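Local coordinates for protein glutamyl-tRNA synthetase (Methanothermobacter thermautotrophicus, PDB 3AII) that probably activates glutamate with ATP and transfers it to the acceptor end of tRNA, as a non-discriminating class I synthetase, at residues L99-I111 with R142-L155. Numbering follows the deposited sequence.
With EDO (1,2-ethanediol), chain C.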
ATOM      1  N   LEU A  99      -2.763 -11.710 -17.815  1.00 14.61           N
ATOM      2  CA  LEU A  99      -2.570 -10.370 -17.282  1.00 14.92           C
ATOM      3  C   LEU A  99      -1.277 -10.348 -16.489  1.00 15.82           C
ATOM      4  O   LEU A  99      -0.713 -11.401 -16.191  1.00 14.75           O
ATOM      5  CB  LEU A  99      -3.751 -10.006 -16.390  1.00 19.33           C
ATOM      6  CG  LEU A  99      -5.106 -10.087 -17.102  1.00 21.49           C
ATOM      7  CD1 LEU A  99      -6.059 -10.993 -16.328  1.00 22.22           C
ATOM      8  CD2 LEU A  99      -5.692  -8.700 -17.277  1.00 23.61           C
ATOM      9  N   ARG A 100      -0.784  -9.163 -16.163  1.00 15.26           N
ATOM     10  CA  ARG A 100       0.406  -9.098 -15.322  1.00 14.82           C
ATOM     11  C   ARG A 100       0.285  -7.990 -14.290  1.00 17.37           C
ATOM     12  O   ARG A 100      -0.510  -7.042 -14.446  1.00 17.59           O
ATOM     13  CB  ARG A 100       1.681  -8.927 -16.169  1.00 15.29           C
ATOM     14  CG  ARG A 100       2.038  -7.469 -16.537  1.00 24.16           C
ATOM     15  CD  ARG A 100       1.032  -6.789 -17.433  1.00 22.60           C
ATOM     16  NE  ARG A 100       1.711  -5.898 -18.388  1.00 19.29           N
ATOM     17  CZ  ARG A 100       1.861  -4.586 -18.222  1.00 18.98           C
ATOM     18  NH1 ARG A 100       1.381  -3.968 -17.142  1.00 22.06           N
ATOM     19  NH2 ARG A 100       2.502  -3.882 -19.149  1.00 17.19           N
ATOM     20  N   PHE A 101       1.039  -8.139 -13.202  1.00 11.09           N
ATOM     21  CA  PHE A 101       1.184  -7.089 -12.198  1.00  9.86           C
ATOM     22  C   PHE A 101       2.679  -6.839 -12.186  1.00 16.61           C
ATOM     23  O   PHE A 101       3.450  -7.778 -11.992  1.00 14.66           O
ATOM     24  CB  PHE A 101       0.719  -7.558 -10.813  1.00 15.31           C
ATOM     25  CG  PHE A 101       1.087  -6.611  -9.703  1.00 17.53           C
ATOM     26  CD1 PHE A 101       0.684  -5.282  -9.747  1.00 16.60           C
ATOM     27  CD2 PHE A 101       1.847  -7.037  -8.631  1.00 15.08           C
ATOM     28  CE1 PHE A 101       1.036  -4.394  -8.730  1.00 17.67           C
ATOM     29  CE2 PHE A 101       2.213  -6.170  -7.613  1.00 14.70           C
ATOM     30  CZ  PHE A 101       1.814  -4.842  -7.664  1.00 17.91           C
ATOM     31  N   ALA A 102       3.092  -5.599 -12.428  1.00 15.22           N
ATOM     32  CA  ALA A 102       4.509  -5.336 -12.737  1.00 14.81           C
ATOM     33  C   ALA A 102       5.098  -4.191 -11.922  1.00 18.71           C
ATOM     34  O   ALA A 102       5.335  -3.097 -12.456  1.00 19.17           O
ATOM     35  CB  ALA A 102       4.676  -5.058 -14.236  1.00 16.62           C
ATOM     36  N   PRO A 103       5.367  -4.438 -10.632  1.00 15.82           N
ATOM     37  CA  PRO A 103       5.902  -3.388  -9.762  1.00 16.11           C
ATOM     38  C   PRO A 103       7.407  -3.242  -9.906  1.00 16.24           C
ATOM     39  O   PRO A 103       8.075  -4.190 -10.326  1.00 18.56           O
ATOM     40  CB  PRO A 103       5.575  -3.905  -8.357  1.00 15.71           C
ATOM     41  CG  PRO A 103       5.640  -5.411  -8.502  1.00 15.67           C
ATOM     42  CD  PRO A 103       5.160  -5.711  -9.916  1.00 13.41           C
ATOM     43  N   ASN A 104       7.931  -2.072  -9.556  1.00 19.13           N
ATOM     44  CA  ASN A 104       9.378  -1.904  -9.408  1.00 20.67           C
ATOM     45  C   ASN A 104       9.787  -2.253  -7.988  1.00 16.97           C
ATOM     46  O   ASN A 104       9.013  -2.060  -7.050  1.00 24.67           O
ATOM     47  CB  ASN A 104       9.791  -0.461  -9.691  1.00 26.79           C
ATOM     48  CG  ASN A 104       9.246   0.050 -10.997  1.00 41.26           C
ATOM     49  OD1 ASN A 104       9.610  -0.440 -12.067  1.00 36.32           O
ATOM     50  ND2 ASN A 104       8.365   1.042 -10.924  1.00 38.77           N
ATOM     51  N   PRO A 105      11.015  -2.750  -7.806  1.00 18.90           N
ATOM     52  CA  PRO A 105      11.419  -3.098  -6.441  1.00 21.74           C
ATOM     53  C   PRO A 105      12.034  -1.929  -5.668  1.00 19.24           C
ATOM     54  O   PRO A 105      13.089  -2.082  -5.073  1.00 22.68           O
ATOM     55  CB  PRO A 105      12.465  -4.183  -6.674  1.00 23.53           C
ATOM     56  CG  PRO A 105      13.127  -3.762  -7.952  1.00 25.11           C
ATOM     57  CD  PRO A 105      12.046  -3.107  -8.804  1.00 20.77           C
ATOM     58  N   SER A 106      11.375  -0.781  -5.677  1.00 16.95           N
ATOM     59  CA  SER A 106      11.873   0.397  -4.961  1.00 22.15           C
ATOM     60  C   SER A 106      11.546   0.345  -3.463  1.00 24.71           C
ATOM     61  O   SER A 106      12.014   1.173  -2.675  1.00 25.36           O
ATOM     62  CB  SER A 106      11.304   1.663  -5.589  1.00 28.83           C
ATOM     63  OG  SER A 106       9.889   1.629  -5.583  1.00 32.52           O
ATOM     64  N   GLY A 107      10.737  -0.637  -3.083  1.00 19.12           N
ATOM     65  CA  GLY A 107      10.350  -0.865  -1.695  1.00 22.29           C
ATOM     66  C   GLY A 107       9.129  -1.767  -1.714  1.00 24.20           C
ATOM     67  O   GLY A 107       8.768  -2.282  -2.763  1.00 22.09           O
ATOM     68  N   PRO A 108       8.479  -1.963  -0.558  1.00 26.22           N
ATOM     69  CA  PRO A 108       7.286  -2.819  -0.511  1.00 21.76           C
ATOM     70  C   PRO A 108       6.069  -2.112  -1.104  1.00 23.74           C
ATOM     71  O   PRO A 108       6.157  -0.922  -1.416  1.00 24.44           O
ATOM     72  CB  PRO A 108       7.096  -3.054   0.984  1.00 22.71           C
ATOM     73  CG  PRO A 108       7.587  -1.787   1.601  1.00 24.99           C
ATOM     74  CD  PRO A 108       8.773  -1.355   0.748  1.00 21.68           C
ATOM     75  N   LEU A 109       4.953  -2.824  -1.253  1.00 19.86           N
ATOM     76  CA  LEU A 109       3.769  -2.256  -1.907  1.00 18.74           C
ATOM     77  C   LEU A 109       3.004  -1.216  -1.080  1.00 24.41           C
ATOM     78  O   LEU A 109       2.926  -1.299   0.148  1.00 22.69           O
ATOM     79  CB  LEU A 109       2.807  -3.370  -2.314  1.00 18.80           C
ATOM     80  CG  LEU A 109       3.378  -4.479  -3.194  1.00 20.00           C
ATOM     81  CD1 LEU A 109       2.260  -5.411  -3.630  1.00 24.55           C
ATOM     82  CD2 LEU A 109       4.100  -3.878  -4.414  1.00 22.39           C
ATOM     83  N   HIS A 110       2.432  -0.236  -1.770  1.00 22.79           N
ATOM     84  CA  HIS A 110       1.538   0.721  -1.130  1.00 24.38           C
ATOM     85  C   HIS A 110       0.127   0.598  -1.700  1.00 22.40           C
ATOM     86  O   HIS A 110      -0.155  -0.282  -2.504  1.00 18.39           O
ATOM     87  CB  HIS A 110       2.078   2.153  -1.232  1.00 35.51           C
ATOM     88  CG  HIS A 110       2.423   2.579  -2.623  1.00 37.13           C
ATOM     89  ND1 HIS A 110       1.466   2.835  -3.582  1.00 56.24           N
ATOM     90  CD2 HIS A 110       3.619   2.806  -3.216  1.00 46.94           C
ATOM     91  CE1 HIS A 110       2.059   3.195  -4.707  1.00 47.28           C
ATOM     92  NE2 HIS A 110       3.365   3.185  -4.511  1.00 49.80           N
ATOM     93  N   ILE A 111      -0.788   1.447  -1.243  1.00 29.14           N
ATOM     94  CA  ILE A 111      -2.182   1.345  -1.672  1.00 24.61           C
ATOM     95  C   ILE A 111      -2.394   1.446  -3.179  1.00 25.40           C
ATOM     96  O   ILE A 111      -3.236   0.745  -3.748  1.00 25.48           O
ATOM     97  CB  ILE A 111      -3.080   2.377  -0.929  1.00 38.04           C
ATOM     98  CG1 ILE A 111      -3.461   1.838   0.442  1.00 42.27           C
ATOM     99  CG2 ILE A 111      -4.347   2.653  -1.719  1.00 38.98           C
ATOM    100  CD1 ILE A 111      -4.439   0.687   0.378  1.00 39.86           C
ATOM    101  N   ARG A 142      17.788   2.321  -8.405  1.00 22.53           N
ATOM    102  CA  ARG A 142      16.500   2.450  -7.726  1.00 25.10           C
ATOM    103  C   ARG A 142      15.996   1.128  -7.165  1.00 34.51           C
ATOM    104  O   ARG A 142      14.808   0.979  -6.883  1.00 32.20           O
ATOM    105  CB  ARG A 142      15.446   3.031  -8.667  1.00 27.35           C
ATOM    106  CG  ARG A 142      15.888   4.297  -9.386  1.00 54.37           C
ATOM    107  CD  ARG A 142      15.942   5.499  -8.453  1.00 66.83           C
ATOM    108  NE  ARG A 142      16.784   6.568  -8.987  1.00 61.96           N
ATOM    109  CZ  ARG A 142      16.469   7.321 -10.037  1.00 81.87           C
ATOM    110  NH1 ARG A 142      15.328   7.125 -10.685  1.00 79.18           N
ATOM    111  NH2 ARG A 142      17.302   8.269 -10.446  1.00 88.78           N
ATOM    112  N   VAL A 143      16.893   0.164  -7.013  1.00 22.41           N
ATOM    113  CA  VAL A 143      16.498  -1.127  -6.472  1.00 25.12           C
ATOM    114  C   VAL A 143      16.736  -1.226  -4.971  1.00 33.06           C
ATOM    115  O   VAL A 143      17.840  -0.971  -4.481  1.00 26.91           O
ATOM    116  CB  VAL A 143      17.254  -2.266  -7.150  1.00 23.21           C
ATOM    117  CG1 VAL A 143      16.947  -3.583  -6.448  1.00 21.00           C
ATOM    118  CG2 VAL A 143      16.902  -2.325  -8.642  1.00 22.39           C
ATOM    119  N   ASP A 144      15.692  -1.606  -4.245  1.00 23.33           N
ATOM    120  CA  ASP A 144      15.818  -1.939  -2.836  1.00 23.33           C
ATOM    121  C   ASP A 144      15.875  -3.455  -2.719  1.00 26.85           C
ATOM    122  O   ASP A 144      14.897  -4.148  -2.999  1.00 23.33           O
ATOM    123  CB  ASP A 144      14.634  -1.377  -2.052  1.00 24.49           C
ATOM    124  CG  ASP A 144      14.752  -1.623  -0.568  1.00 35.87           C
ATOM    125  OD1 ASP A 144      13.853  -1.188   0.175  1.00 32.29           O
ATOM    126  OD2 ASP A 144      15.740  -2.254  -0.146  1.00 34.76           O
ATOM    127  N   PRO A 145      17.038  -3.984  -2.335  1.00 26.03           N
ATOM    128  CA  PRO A 145      17.277  -5.430  -2.301  1.00 24.64           C
ATOM    129  C   PRO A 145      16.211  -6.179  -1.500  1.00 27.34           C
ATOM    130  O   PRO A 145      15.871  -7.307  -1.843  1.00 24.24           O
ATOM    131  CB  PRO A 145      18.628  -5.540  -1.589  1.00 33.20           C
ATOM    132  CG  PRO A 145      19.280  -4.242  -1.806  1.00 28.90           C
ATOM    133  CD  PRO A 145      18.195  -3.219  -1.841  1.00 31.96           C
ATOM    134  N   GLU A 146      15.687  -5.556  -0.450  1.00 28.44           N
ATOM    135  CA  GLU A 146      14.711  -6.223   0.403  1.00 34.52           C
ATOM    136  C   GLU A 146      13.356  -6.413  -0.294  1.00 33.01           C
ATOM    137  O   GLU A 146      12.577  -7.298   0.069  1.00 23.40           O
ATOM    138  CB  GLU A 146      14.551  -5.459   1.726  1.00 32.93           C
ATOM    139  CG  GLU A 146      14.037  -4.035   1.549  1.00 46.62           C
ATOM    140  CD  GLU A 146      14.297  -3.147   2.754  1.00 45.29           C
ATOM    141  OE1 GLU A 146      14.765  -3.665   3.791  1.00 53.35           O
ATOM    142  OE2 GLU A 146      14.037  -1.925   2.656  1.00 34.62           O
ATOM    143  N   ALA A 147      13.084  -5.591  -1.304  1.00 26.06           N
ATOM    144  CA  ALA A 147      11.788  -5.622  -1.973  1.00 24.20           C
ATOM    145  C   ALA A 147      11.497  -6.913  -2.728  1.00 20.12           C
ATOM    146  O   ALA A 147      10.336  -7.265  -2.934  1.00 22.22           O
ATOM    147  CB  ALA A 147      11.638  -4.417  -2.906  1.00 23.40           C
ATOM    148  N   TYR A 148      12.533  -7.613  -3.184  1.00 18.14           N
ATOM    149  CA  TYR A 148      12.295  -8.840  -3.932  1.00 19.78           C
ATOM    150  C   TYR A 148      11.489  -9.836  -3.110  1.00 22.08           C
ATOM    151  O   TYR A 148      10.633 -10.544  -3.641  1.00 22.53           O
ATOM    152  CB  TYR A 148      13.605  -9.489  -4.381  1.00 20.01           C
ATOM    153  CG  TYR A 148      14.346  -8.680  -5.423  1.00 20.47           C
ATOM    154  CD1 TYR A 148      13.960  -8.709  -6.756  1.00 19.11           C
ATOM    155  CD2 TYR A 148      15.420  -7.880  -5.066  1.00 21.94           C
ATOM    156  CE1 TYR A 148      14.639  -7.969  -7.711  1.00 19.11           C
ATOM    157  CE2 TYR A 148      16.099  -7.140  -6.003  1.00 24.50           C
ATOM    158  CZ  TYR A 148      15.708  -7.183  -7.321  1.00 20.95           C
ATOM    159  OH  TYR A 148      16.401  -6.436  -8.247  1.00 19.01           O
ATOM    160  N   ASP A 149      11.783  -9.905  -1.821  1.00 19.42           N
ATOM    161  CA  ASP A 149      11.026 -10.796  -0.944  1.00 21.26           C
ATOM    162  C   ASP A 149       9.766 -10.142  -0.385  1.00 21.10           C
ATOM    163  O   ASP A 149       8.768 -10.825  -0.139  1.00 20.16           O
ATOM    164  CB  ASP A 149      11.903 -11.303   0.197  1.00 22.81           C
ATOM    165  CG  ASP A 149      12.960 -12.290  -0.273  1.00 39.78           C
ATOM    166  OD1 ASP A 149      12.725 -12.999  -1.278  1.00 35.83           O
ATOM    167  OD2 ASP A 149      14.030 -12.352   0.368  1.00 42.44           O
ATOM    168  N   MET A 150       9.805  -8.828  -0.185  1.00 17.72           N
ATOM    169  CA  MET A 150       8.671  -8.138   0.435  1.00 16.51           C
ATOM    170  C   MET A 150       7.440  -8.105  -0.469  1.00 18.64           C
ATOM    171  O   MET A 150       6.307  -8.279  -0.006  1.00 18.59           O
ATOM    172  CB  MET A 150       9.036  -6.714   0.874  1.00 23.54           C
ATOM    173  CG  MET A 150      10.022  -6.639   2.024  1.00 21.78           C
ATOM    174  SD  MET A 150      10.224  -4.934   2.584  1.00 29.48           S
ATOM    175  CE  MET A 150      10.660  -4.112   1.057  1.00 45.43           C
ATOM    176  N   ILE A 151       7.666  -7.884  -1.759  1.00 17.44           N
ATOM    177  CA  ILE A 151       6.565  -7.765  -2.700  1.00 12.98           C
ATOM    178  C   ILE A 151       5.686  -9.017  -2.780  1.00 17.17           C
ATOM    179  O   ILE A 151       4.472  -8.923  -2.685  1.00 14.86           O
ATOM    180  CB  ILE A 151       7.072  -7.302  -4.084  1.00 16.35           C
ATOM    181  CG1 ILE A 151       7.425  -5.810  -4.009  1.00 17.77           C
ATOM    182  CG2 ILE A 151       6.013  -7.562  -5.159  1.00 17.62           C
ATOM    183  CD1 ILE A 151       8.151  -5.277  -5.246  1.00 18.70           C
ATOM    184  N   PRO A 152       6.289 -10.197  -2.952  1.00 15.74           N
ATOM    185  CA  PRO A 152       5.377 -11.346  -2.996  1.00 17.27           C
ATOM    186  C   PRO A 152       4.659 -11.589  -1.666  1.00 19.19           C
ATOM    187  O   PRO A 152       3.511 -12.032  -1.647  1.00 16.33           O
ATOM    188  CB  PRO A 152       6.299 -12.524  -3.348  1.00 19.61           C
ATOM    189  CG  PRO A 152       7.702 -11.988  -3.288  1.00 25.86           C
ATOM    190  CD  PRO A 152       7.637 -10.521  -3.445  1.00 19.80           C
ATOM    191  N   ALA A 153       5.322 -11.296  -0.558  1.00 15.17           N
ATOM    192  CA  ALA A 153       4.677 -11.432   0.744  1.00 17.45           C
ATOM    193  C   ALA A 153       3.454 -10.502   0.845  1.00 20.26           C
ATOM    194  O   ALA A 153       2.401 -10.888   1.380  1.00 19.88           O
ATOM    195  CB  ALA A 153       5.680 -11.147   1.863  1.00 16.73           C
ATOM    196  N   ASP A 154       3.595  -9.279   0.328  1.00 16.71           N
ATOM    197  CA  ASP A 154       2.498  -8.306   0.346  1.00 16.14           C
ATOM    198  C   ASP A 154       1.344  -8.792  -0.514  1.00 16.89           C
ATOM    199  O   ASP A 154       0.180  -8.619  -0.151  1.00 16.92           O
ATOM    200  CB  ASP A 154       2.950  -6.932  -0.162  1.00 17.66           C
ATOM    201  CG  ASP A 154       3.919  -6.212   0.797  1.00 20.81           C
ATOM    202  OD1 ASP A 154       4.190  -6.685   1.924  1.00 20.03           O
ATOM    203  OD2 ASP A 154       4.444  -5.158   0.388  1.00 26.76           O
ATOM    204  N   LEU A 155       1.664  -9.372  -1.671  1.00 16.22           N
ATOM    205  CA  LEU A 155       0.642  -9.931  -2.554  1.00 14.43           C
ATOM    206  C   LEU A 155      -0.120 -11.067  -1.874  1.00 17.34           C
ATOM    207  O   LEU A 155      -1.338 -11.175  -2.005  1.00 18.10           O
ATOM    208  CB  LEU A 155       1.281 -10.453  -3.837  1.00 13.99           C
ATOM    209  CG  LEU A 155       1.680  -9.348  -4.801  1.00 14.96           C
ATOM    210  CD1 LEU A 155       2.417  -9.924  -6.012  1.00 16.48           C
ATOM    211  CD2 LEU A 155       0.431  -8.602  -5.242  1.00 15.50           C
TER
HETATM  212  C1  EDO C 602       1.863  -6.860   4.090  1.00 26.05           C
HETATM  213  O1  EDO C 602       2.896  -7.851   3.921  1.00 24.87           O
HETATM  214  C2  EDO C 602       1.116  -7.137   5.389  1.00 25.53           C
HETATM  215  O2  EDO C 602       2.026  -7.017   6.493  1.00 25.74           O
HETATM  216  O   HOH W   1       3.882  -3.092   2.230  1.00 19.71           O
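Asp154 and Leu109 join the helix to the HIGH-region loop: Leu109 N donates to Asp154 OD2 (2.9 Å), reaching that oxygen nearly along its C-O axis. A water shared with Leu109 O also donates to Asp154 OD2 (2.8 Å), and OD1 takes a salt bridge from Arg356, partners that together fix the carboxylate's rotation; a 1,2-ethanediol on OD1 probably comes from the crystallisation liquor. An alanine here would probably leave Leu109 N without its acceptor and Arg356 without this counter-charge. Earlier in the loop, Asp144 N donates to Pro105 O (2.8 Å, 164° at the hydrogen), tilted only slightly from the carbonyl plane. Apolar groups fill the span between. Ala147 CB lies 3.9 Å from Pro105 CB, which sits over one face of the Tyr148 ring; the Tyr148 hydroxyl bonds to Asp137. Met150, its chain bent at chi3, curls its methyl against the Pro108 ring, CE tight on CD at 3.4 Å. With chi1 -74° and an extended chi2, Ile151 CD1 reaches the carbonyl oxygens of Asn104 and Gly107, while CG2 meets Pro103 CG at 4.0 Å. The Leu109 side chain crosses that of Ile151 at about a right angle, and Leu155 CD2 packs obliquely on Phe101 CE2 (3.8 Å). The loop, whose HIGH motif probably helps bind ATP as in other class I synthetases, runs from strand 98-101 along helix 147-158 into helix 111-126. Leu133 of parallel strand 130-135, in this Rossmann-type catalytic domain, meets Phe101, Pro103 and Leu155; helix 355-360 touches Pro108 and Leu109.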